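Local structure of CalS10 (6UK5) at residues A[188-200]-A[209-222]. The protein binds S-adenosylmethionine and probably acts as an amino pentose methyltransferase in the biosynthesis of calicheamicin. Numbering follows the deposited sequence.
Sequences QGRVTRMEERWLV and FSQVGLLTMFTREE
Trp198 and Phe209 form an offset stack in the long antiparallel beta hairpin of strands 191-202 and 206-216, part of a mixed sheet separate from the Rossmann-like one. The Phe209 ring lies 4.3 Å, centroid to centroid, from the five-membered ring of Trp198, planes 7° apart. Phe209 chi1 of 69° sets CG between backbone N and carbonyl carbon and one ring face against Trp198 CB, a CH-pi contact. On the same sheet face Glu196 OE1 lies 2.9 Å from Gln211 NE2, carboxylate and amide nearly coplanar; Glu196 OE2 meets Arg181 in a salt bridge. Paired backbone hydrogen bonds join Thr192 to Leu215, Met194 to Gly213 and Glu196 to Gln211. Met194 CE reaches Leu215 CB at 3.8 Å, passing over side-chain-less Gly213. Arg193 and Arg197 flank Glu195 on the other face in long salt bridges. At the far end Arg190 NH2 alone meets both Glu222 OE1 (3.0 Å) and OE2, the group planes 67° apart. A leucine in place of Arg190 would probably leave the Glu222 carboxylate without this charged mate and weaken the tie between hairpin and helix 220-229. A capping box positions that carboxylate: Glu222 N donates to Thr219 OG1, and Thr219 N to Glu222 OE1 at 3.0 Å.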
ATOM      1  N   GLN A 188       9.979 -14.436 -20.224  1.00 54.21           N
ATOM      2  CA  GLN A 188      10.293 -14.701 -21.625  1.00 54.95           C
ATOM      3  C   GLN A 188      11.527 -15.597 -21.660  1.00 56.27           C
ATOM      4  O   GLN A 188      12.615 -15.156 -21.281  1.00 48.91           O
ATOM      5  CB  GLN A 188      10.516 -13.401 -22.389  1.00 54.01           C
ATOM      6  CG  GLN A 188      10.845 -13.598 -23.865  1.00 56.61           C
ATOM      7  CD  GLN A 188      11.439 -12.366 -24.534  1.00 55.88           C
ATOM      8  OE1 GLN A 188      11.882 -12.436 -25.680  1.00 52.84           O
ATOM      9  NE2 GLN A 188      11.450 -11.240 -23.829  1.00 50.96           N
ATOM     10  N   GLY A 189      11.359 -16.840 -22.085  1.00 45.96           N
ATOM     11  CA  GLY A 189      12.463 -17.785 -22.022  1.00 46.35           C
ATOM     12  C   GLY A 189      12.676 -18.237 -20.600  1.00 47.23           C
ATOM     13  O   GLY A 189      11.724 -18.590 -19.901  1.00 48.30           O
ATOM     14  N   ARG A 190      13.928 -18.221 -20.159  1.00 46.36           N
ATOM     15  CA  ARG A 190      14.274 -18.495 -18.770  1.00 47.63           C
ATOM     16  C   ARG A 190      14.375 -17.238 -17.920  1.00 43.07           C
ATOM     17  O   ARG A 190      14.688 -17.337 -16.730  1.00 44.57           O
ATOM     18  CB  ARG A 190      15.591 -19.288 -18.697  1.00 48.47           C
ATOM     19  CG  ARG A 190      16.684 -18.774 -19.622  1.00 54.31           C
ATOM     20  CD  ARG A 190      18.015 -19.516 -19.484  1.00 61.26           C
ATOM     21  NE  ARG A 190      17.867 -20.969 -19.512  1.00 66.93           N
ATOM     22  CZ  ARG A 190      18.804 -21.817 -19.932  1.00 74.72           C
ATOM     23  NH1 ARG A 190      19.954 -21.367 -20.423  1.00 82.75           N
ATOM     24  NH2 ARG A 190      18.579 -23.123 -19.891  1.00 73.29           N
ATOM     25  N   VAL A 191      14.123 -16.066 -18.495  1.00 46.17           N
ATOM     26  CA  VAL A 191      14.353 -14.797 -17.819  1.00 44.13           C
ATOM     27  C   VAL A 191      13.035 -14.243 -17.302  1.00 47.35           C
ATOM     28  O   VAL A 191      12.013 -14.282 -17.999  1.00 53.88           O
ATOM     29  CB  VAL A 191      15.025 -13.785 -18.769  1.00 41.35           C
ATOM     30  CG1 VAL A 191      15.333 -12.480 -18.030  1.00 44.13           C
ATOM     31  CG2 VAL A 191      16.250 -14.394 -19.420  1.00 40.69           C
ATOM     32  N   THR A 192      13.050 -13.744 -16.070  1.00 40.49           N
ATOM     33  CA  THR A 192      11.911 -13.059 -15.473  1.00 43.81           C
ATOM     34  C   THR A 192      12.349 -11.638 -15.142  1.00 40.47           C
ATOM     35  O   THR A 192      13.380 -11.442 -14.488  1.00 42.85           O
ATOM     36  CB  THR A 192      11.401 -13.774 -14.219  1.00 45.01           C
ATOM     37  OG1 THR A 192      11.474 -15.192 -14.406  1.00 41.73           O
ATOM     38  CG2 THR A 192       9.956 -13.385 -13.950  1.00 45.61           C
ATOM     39  N   ARG A 193      11.576 -10.650 -15.580  1.00 39.67           N
ATOM     40  CA  ARG A 193      11.906  -9.246 -15.359  1.00 45.00           C
ATOM     41  C   ARG A 193      11.071  -8.749 -14.186  1.00 44.42           C
ATOM     42  O   ARG A 193       9.866  -8.524 -14.322  1.00 49.32           O
ATOM     43  CB  ARG A 193      11.659  -8.397 -16.603  1.00 46.25           C
ATOM     44  CG  ARG A 193      12.063  -6.940 -16.395  1.00 45.74           C
ATOM     45  CD  ARG A 193      11.919  -6.089 -17.644  1.00 50.33           C
ATOM     46  NE  ARG A 193      11.931  -4.671 -17.289  1.00 45.99           N
ATOM     47  CZ  ARG A 193      10.873  -4.032 -16.792  1.00 49.74           C
ATOM     48  NH1 ARG A 193       9.732  -4.684 -16.604  1.00 58.61           N
ATOM     49  NH2 ARG A 193      10.949  -2.745 -16.480  1.00 47.71           N
ATOM     50  N   MET A 194      11.732  -8.543 -13.051  1.00 40.67           N
ATOM     51  CA  MET A 194      11.090  -8.132 -11.809  1.00 44.83           C
ATOM     52  C   MET A 194      11.171  -6.618 -11.660  1.00 40.00           C
ATOM     53  O   MET A 194      12.263  -6.056 -11.540  1.00 41.06           O
ATOM     54  CB  MET A 194      11.776  -8.829 -10.636  1.00 45.12           C
ATOM     55  CG  MET A 194      11.522 -10.320 -10.566  1.00 45.86           C
ATOM     56  SD  MET A 194      12.242 -11.084  -9.101  1.00 50.85           S
ATOM     57  CE  MET A 194      13.994 -10.844  -9.432  1.00 47.37           C
ATOM     58  N   GLU A 195      10.014  -5.960 -11.690  1.00 40.87           N
ATOM     59  CA  GLU A 195       9.900  -4.529 -11.437  1.00 43.94           C
ATOM     60  C   GLU A 195       9.143  -4.326 -10.130  1.00 46.25           C
ATOM     61  O   GLU A 195       7.980  -4.728 -10.021  1.00 45.34           O
ATOM     62  CB  GLU A 195       9.181  -3.814 -12.581  1.00 44.58           C
ATOM     63  CG  GLU A 195       9.269  -2.293 -12.495  1.00 44.06           C
ATOM     64  CD  GLU A 195       8.311  -1.593 -13.437  1.00 43.11           C
ATOM     65  OE1 GLU A 195       7.829  -2.245 -14.387  1.00 46.81           O
ATOM     66  OE2 GLU A 195       8.043  -0.391 -13.227  1.00 45.48           O
ATOM     67  N   GLU A 196       9.796  -3.712  -9.147  1.00 50.89           N
ATOM     68  CA  GLU A 196       9.175  -3.409  -7.865  1.00 53.26           C
ATOM     69  C   GLU A 196       9.141  -1.900  -7.661  1.00 53.40           C
ATOM     70  O   GLU A 196      10.100  -1.199  -7.997  1.00 55.65           O
ATOM     71  CB  GLU A 196       9.919  -4.052  -6.696  1.00 53.80           C
ATOM     72  CG  GLU A 196       9.497  -5.472  -6.396  1.00 53.74           C
ATOM     73  CD  GLU A 196      10.378  -6.124  -5.351  1.00 54.43           C
ATOM     74  OE1 GLU A 196      11.542  -5.701  -5.205  1.00 53.63           O
ATOM     75  OE2 GLU A 196       9.905  -7.058  -4.671  1.00 58.24           O
ATOM     76  N   ARG A 197       8.039  -1.405  -7.104  1.00 54.90           N
ATOM     77  CA  ARG A 197       7.901   0.014  -6.797  1.00 56.36           C
ATOM     78  C   ARG A 197       7.275   0.156  -5.420  1.00 56.77           C
ATOM     79  O   ARG A 197       6.163  -0.323  -5.182  1.00 52.78           O
ATOM     80  CB  ARG A 197       7.078   0.729  -7.865  1.00 55.75           C
ATOM     81  CG  ARG A 197       7.876   0.903  -9.141  1.00 60.01           C
ATOM     82  CD  ARG A 197       7.075   1.539 -10.246  1.00 59.77           C
ATOM     83  NE  ARG A 197       7.410   2.955 -10.361  1.00 62.10           N
ATOM     84  CZ  ARG A 197       7.140   3.710 -11.418  1.00 67.13           C
ATOM     85  NH1 ARG A 197       6.538   3.186 -12.476  1.00 60.52           N
ATOM     86  NH2 ARG A 197       7.486   4.992 -11.417  1.00 75.99           N
ATOM     87  N   TRP A 198       8.000   0.823  -4.525  1.00 59.84           N
ATOM     88  CA  TRP A 198       7.653   0.917  -3.118  1.00 60.42           C
ATOM     89  C   TRP A 198       7.202   2.324  -2.753  1.00 60.82           C
ATOM     90  O   TRP A 198       7.626   3.312  -3.360  1.00 60.19           O
ATOM     91  CB  TRP A 198       8.860   0.546  -2.252  1.00 60.29           C
ATOM     92  CG  TRP A 198       9.375  -0.841  -2.473  1.00 60.51           C
ATOM     93  CD1 TRP A 198      10.119  -1.276  -3.532  1.00 59.41           C
ATOM     94  CD2 TRP A 198       9.207  -1.971  -1.610  1.00 61.97           C
ATOM     95  NE1 TRP A 198      10.419  -2.607  -3.385  1.00 59.20           N
ATOM     96  CE2 TRP A 198       9.870  -3.058  -2.214  1.00 60.91           C
ATOM     97  CE3 TRP A 198       8.558  -2.170  -0.389  1.00 65.41           C
ATOM     98  CZ2 TRP A 198       9.902  -4.327  -1.637  1.00 62.52           C
ATOM     99  CZ3 TRP A 198       8.589  -3.430   0.180  1.00 61.31           C
ATOM    100  CH2 TRP A 198       9.257  -4.492  -0.444  1.00 58.79           C
ATOM    101  N   LEU A 199       6.329   2.401  -1.750  1.00 63.07           N
ATOM    102  CA  LEU A 199       5.992   3.653  -1.084  1.00 65.87           C
ATOM    103  C   LEU A 199       6.146   3.458   0.416  1.00 65.55           C
ATOM    104  O   LEU A 199       5.513   2.566   0.992  1.00 64.09           O
ATOM    105  CB  LEU A 199       4.564   4.099  -1.408  1.00 63.91           C
ATOM    106  CG  LEU A 199       4.281   4.699  -2.784  1.00 69.20           C
ATOM    107  CD1 LEU A 199       2.786   4.930  -2.932  1.00 67.46           C
ATOM    108  CD2 LEU A 199       5.038   6.001  -2.985  1.00 66.92           C
ATOM    109  N   VAL A 200       6.987   4.273   1.045  1.00 67.47           N
ATOM    110  CA  VAL A 200       7.159   4.261   2.493  1.00 73.30           C
ATOM    111  C   VAL A 200       6.766   5.627   3.036  1.00 73.95           C
ATOM    112  O   VAL A 200       7.384   6.642   2.692  1.00 74.90           O
ATOM    113  CB  VAL A 200       8.588   3.893   2.913  1.00 74.38           C
ATOM    114  CG1 VAL A 200       8.703   3.910   4.431  1.00 74.57           C
ATOM    115  CG2 VAL A 200       8.948   2.517   2.386  1.00 73.22           C
ATOM    116  N   PHE A 209      10.674   4.563  -4.081  1.00 61.45           N
ATOM    117  CA  PHE A 209      11.853   4.074  -4.788  1.00 61.35           C
ATOM    118  C   PHE A 209      11.424   2.926  -5.696  1.00 59.43           C
ATOM    119  O   PHE A 209      10.453   2.220  -5.410  1.00 57.62           O
ATOM    120  CB  PHE A 209      12.992   3.681  -3.833  1.00 60.91           C
ATOM    121  CG  PHE A 209      12.726   2.462  -3.000  1.00 58.63           C
ATOM    122  CD1 PHE A 209      12.100   2.568  -1.769  1.00 58.15           C
ATOM    123  CD2 PHE A 209      13.143   1.213  -3.430  1.00 59.11           C
ATOM    124  CE1 PHE A 209      11.872   1.447  -0.994  1.00 61.66           C
ATOM    125  CE2 PHE A 209      12.918   0.090  -2.661  1.00 61.27           C
ATOM    126  CZ  PHE A 209      12.282   0.206  -1.440  1.00 62.53           C
ATOM    127  N   SER A 210      12.156   2.753  -6.802  1.00 56.32           N
ATOM    128  CA  SER A 210      11.812   1.787  -7.840  1.00 52.46           C
ATOM    129  C   SER A 210      13.033   0.965  -8.231  1.00 52.85           C
ATOM    130  O   SER A 210      14.158   1.476  -8.261  1.00 55.65           O
ATOM    131  CB  SER A 210      11.245   2.490  -9.083  1.00 50.47           C
ATOM    132  OG  SER A 210      10.316   3.492  -8.708  1.00 56.88           O
ATOM    133  N   GLN A 211      12.797  -0.314  -8.532  1.00 53.25           N
ATOM    134  CA  GLN A 211      13.856  -1.260  -8.852  1.00 49.62           C
ATOM    135  C   GLN A 211      13.451  -2.138 -10.027  1.00 45.36           C
ATOM    136  O   GLN A 211      12.262  -2.339 -10.288  1.00 41.06           O
ATOM    137  CB  GLN A 211      14.171  -2.184  -7.670  1.00 51.31           C
ATOM    138  CG  GLN A 211      14.218  -1.517  -6.318  1.00 53.85           C
ATOM    139  CD  GLN A 211      14.193  -2.529  -5.191  1.00 56.37           C
ATOM    140  OE1 GLN A 211      15.109  -2.584  -4.377  1.00 59.76           O
ATOM    141  NE2 GLN A 211      13.142  -3.338  -5.142  1.00 54.96           N
ATOM    142  N   VAL A 212      14.454  -2.653 -10.742  1.00 44.96           N
ATOM    143  CA  VAL A 212      14.255  -3.729 -11.708  1.00 37.78           C
ATOM    144  C   VAL A 212      15.306  -4.807 -11.457  1.00 37.54           C
ATOM    145  O   VAL A 212      16.468  -4.495 -11.166  1.00 40.43           O
ATOM    146  CB  VAL A 212      14.328  -3.245 -13.170  1.00 38.21           C
ATOM    147  CG1 VAL A 212      14.416  -4.447 -14.111  1.00 39.95           C
ATOM    148  CG2 VAL A 212      13.131  -2.381 -13.507  1.00 40.84           C
ATOM    149  N   GLY A 213      14.888  -6.060 -11.547  1.00 37.12           N
ATOM    150  CA  GLY A 213      15.791  -7.188 -11.381  1.00 39.47           C
ATOM    151  C   GLY A 213      15.502  -8.273 -12.395  1.00 40.38           C
ATOM    152  O   GLY A 213      14.391  -8.385 -12.921  1.00 48.09           O
ATOM    153  N   LEU A 214      16.528  -9.066 -12.685  1.00 41.83           N
ATOM    154  CA  LEU A 214      16.423 -10.186 -13.607  1.00 39.18           C
ATOM    155  C   LEU A 214      16.661 -11.468 -12.824  1.00 40.17           C
ATOM    156  O   LEU A 214      17.694 -11.605 -12.158  1.00 49.02           O
ATOM    157  CB  LEU A 214      17.434 -10.123 -14.760  1.00 44.86           C
ATOM    158  CG  LEU A 214      17.355  -9.023 -15.815  1.00 44.21           C
ATOM    159  CD1 LEU A 214      18.234  -9.409 -17.011  1.00 45.37           C
ATOM    160  CD2 LEU A 214      15.928  -8.750 -16.253  1.00 44.15           C
ATOM    161  N   LEU A 215      15.722 -12.404 -12.919  1.00 43.70           N
ATOM    162  CA  LEU A 215      15.883 -13.739 -12.358  1.00 43.57           C
ATOM    163  C   LEU A 215      15.927 -14.718 -13.522  1.00 54.05           C
ATOM    164  O   LEU A 215      14.989 -14.780 -14.323  1.00 56.54           O
ATOM    165  CB  LEU A 215      14.729 -14.061 -11.412  1.00 43.93           C
ATOM    166  CG  LEU A 215      14.936 -15.087 -10.300  1.00 45.78           C
ATOM    167  CD1 LEU A 215      15.941 -14.602  -9.271  1.00 43.37           C
ATOM    168  CD2 LEU A 215      13.600 -15.388  -9.636  1.00 48.16           C
ATOM    169  N   THR A 216      17.012 -15.479 -13.609  1.00 42.79           N
ATOM    170  CA  THR A 216      17.250 -16.404 -14.708  1.00 43.60           C
ATOM    171  C   THR A 216      17.168 -17.844 -14.218  1.00 41.77           C
ATOM    172  O   THR A 216      17.924 -18.245 -13.326  1.00 42.72           O
ATOM    173  CB  THR A 216      18.609 -16.128 -15.355  1.00 42.34           C
ATOM    174  OG1 THR A 216      18.653 -14.771 -15.817  1.00 44.18           O
ATOM    175  CG2 THR A 216      18.841 -17.069 -16.524  1.00 39.50           C
ATOM    176  N   MET A 217      16.251 -18.614 -14.801  1.00 44.96           N
ATOM    177  CA  MET A 217      16.125 -20.025 -14.470  1.00 46.96           C
ATOM    178  C   MET A 217      17.282 -20.826 -15.064  1.00 46.95           C
ATOM    179  O   MET A 217      17.866 -20.457 -16.086  1.00 50.26           O
ATOM    180  CB  MET A 217      14.821 -20.603 -15.018  1.00 50.44           C
ATOM    181  CG  MET A 217      14.587 -22.054 -14.610  1.00 57.53           C
ATOM    182  SD  MET A 217      13.234 -22.815 -15.507  1.00 65.11           S
ATOM    183  CE  MET A 217      14.139 -23.291 -16.983  1.00 53.69           C
ATOM    184  N   PHE A 218      17.591 -21.950 -14.420  1.00 48.54           N
ATOM    185  CA  PHE A 218      18.461 -22.971 -14.981  1.00 49.18           C
ATOM    186  C   PHE A 218      17.733 -24.306 -14.913  1.00 48.79           C
ATOM    187  O   PHE A 218      16.827 -24.502 -14.101  1.00 51.91           O
ATOM    188  CB  PHE A 218      19.793 -23.018 -14.237  1.00 46.87           C
ATOM    189  CG  PHE A 218      20.494 -21.693 -14.200  1.00 50.20           C
ATOM    190  CD1 PHE A 218      21.053 -21.160 -15.352  1.00 48.24           C
ATOM    191  CD2 PHE A 218      20.549 -20.958 -13.029  1.00 48.14           C
ATOM    192  CE1 PHE A 218      21.688 -19.931 -15.328  1.00 48.63           C
ATOM    193  CE2 PHE A 218      21.176 -19.724 -12.994  1.00 47.68           C
ATOM    194  CZ  PHE A 218      21.747 -19.207 -14.147  1.00 48.79           C
ATOM    195  N   THR A 219      18.130 -25.222 -15.786  1.00 51.90           N
ATOM    196  CA  THR A 219      17.436 -26.493 -15.914  1.00 54.93           C
ATOM    197  C   THR A 219      18.007 -27.533 -14.959  1.00 53.65           C
ATOM    198  O   THR A 219      19.134 -27.418 -14.469  1.00 52.83           O
ATOM    199  CB  THR A 219      17.530 -27.020 -17.347  1.00 51.52           C
ATOM    200  OG1 THR A 219      18.890 -26.967 -17.791  1.00 52.69           O
ATOM    201  CG2 THR A 219      16.681 -26.174 -18.280  1.00 47.20           C
ATOM    202  N   ARG A 220      17.193 -28.557 -14.689  1.00 52.70           N
ATOM    203  CA  ARG A 220      17.665 -29.714 -13.935  1.00 55.35           C
ATOM    204  C   ARG A 220      18.921 -30.293 -14.569  1.00 52.11           C
ATOM    205  O   ARG A 220      19.875 -30.651 -13.869  1.00 49.80           O
ATOM    206  CB  ARG A 220      16.553 -30.763 -13.866  1.00 55.07           C
ATOM    207  CG  ARG A 220      16.951 -32.106 -13.280  1.00 52.76           C
ATOM    208  CD  ARG A 220      17.461 -32.013 -11.853  1.00 54.64           C
ATOM    209  NE  ARG A 220      17.531 -33.344 -11.254  1.00 55.64           N
ATOM    210  CZ  ARG A 220      16.495 -33.974 -10.707  1.00 51.43           C
ATOM    211  NH1 ARG A 220      15.301 -33.398 -10.674  1.00 52.05           N
ATOM    212  NH2 ARG A 220      16.652 -35.187 -10.194  1.00 59.05           N
ATOM    213  N   GLU A 221      18.943 -30.382 -15.900  1.00 53.88           N
ATOM    214  CA  GLU A 221      20.130 -30.868 -16.595  1.00 56.90           C
ATOM    215  C   GLU A 221      21.330 -29.962 -16.350  1.00 56.24           C
ATOM    216  O   GLU A 221      22.470 -30.433 -16.259  1.00 56.47           O
ATOM    217  CB  GLU A 221      19.835 -30.961 -18.095  1.00 56.22           C
ATOM    218  CG  GLU A 221      20.824 -31.791 -18.887  1.00 60.02           C
ATOM    219  CD  GLU A 221      20.279 -32.205 -20.233  1.00 64.43           C
ATOM    220  OE1 GLU A 221      19.827 -31.317 -20.992  1.00 62.40           O
ATOM    221  OE2 GLU A 221      20.294 -33.422 -20.521  1.00 66.20           O
ATOM    222  N   GLU A 222      21.092 -28.655 -16.243  1.00 58.61           N
ATOM    223  CA  GLU A 222      22.188 -27.712 -16.051  1.00 55.28           C
ATOM    224  C   GLU A 222      22.728 -27.785 -14.628  1.00 53.14           C
ATOM    225  O   GLU A 222      23.946 -27.834 -14.417  1.00 57.13           O
ATOM    226  CB  GLU A 222      21.712 -26.304 -16.398  1.00 62.13           C
ATOM    227  CG  GLU A 222      22.120 -25.870 -17.802  1.00 66.70           C
ATOM    228  CD  GLU A 222      21.134 -24.899 -18.424  1.00 65.33           C
ATOM    229  OE1 GLU A 222      20.274 -24.365 -17.692  1.00 61.05           O
ATOM    230  OE2 GLU A 222      21.206 -24.686 -19.653  1.00 65.67           O
TER
HETATM  231  O   HOH W   1      13.365 -16.651 -14.707  1.00 41.07           O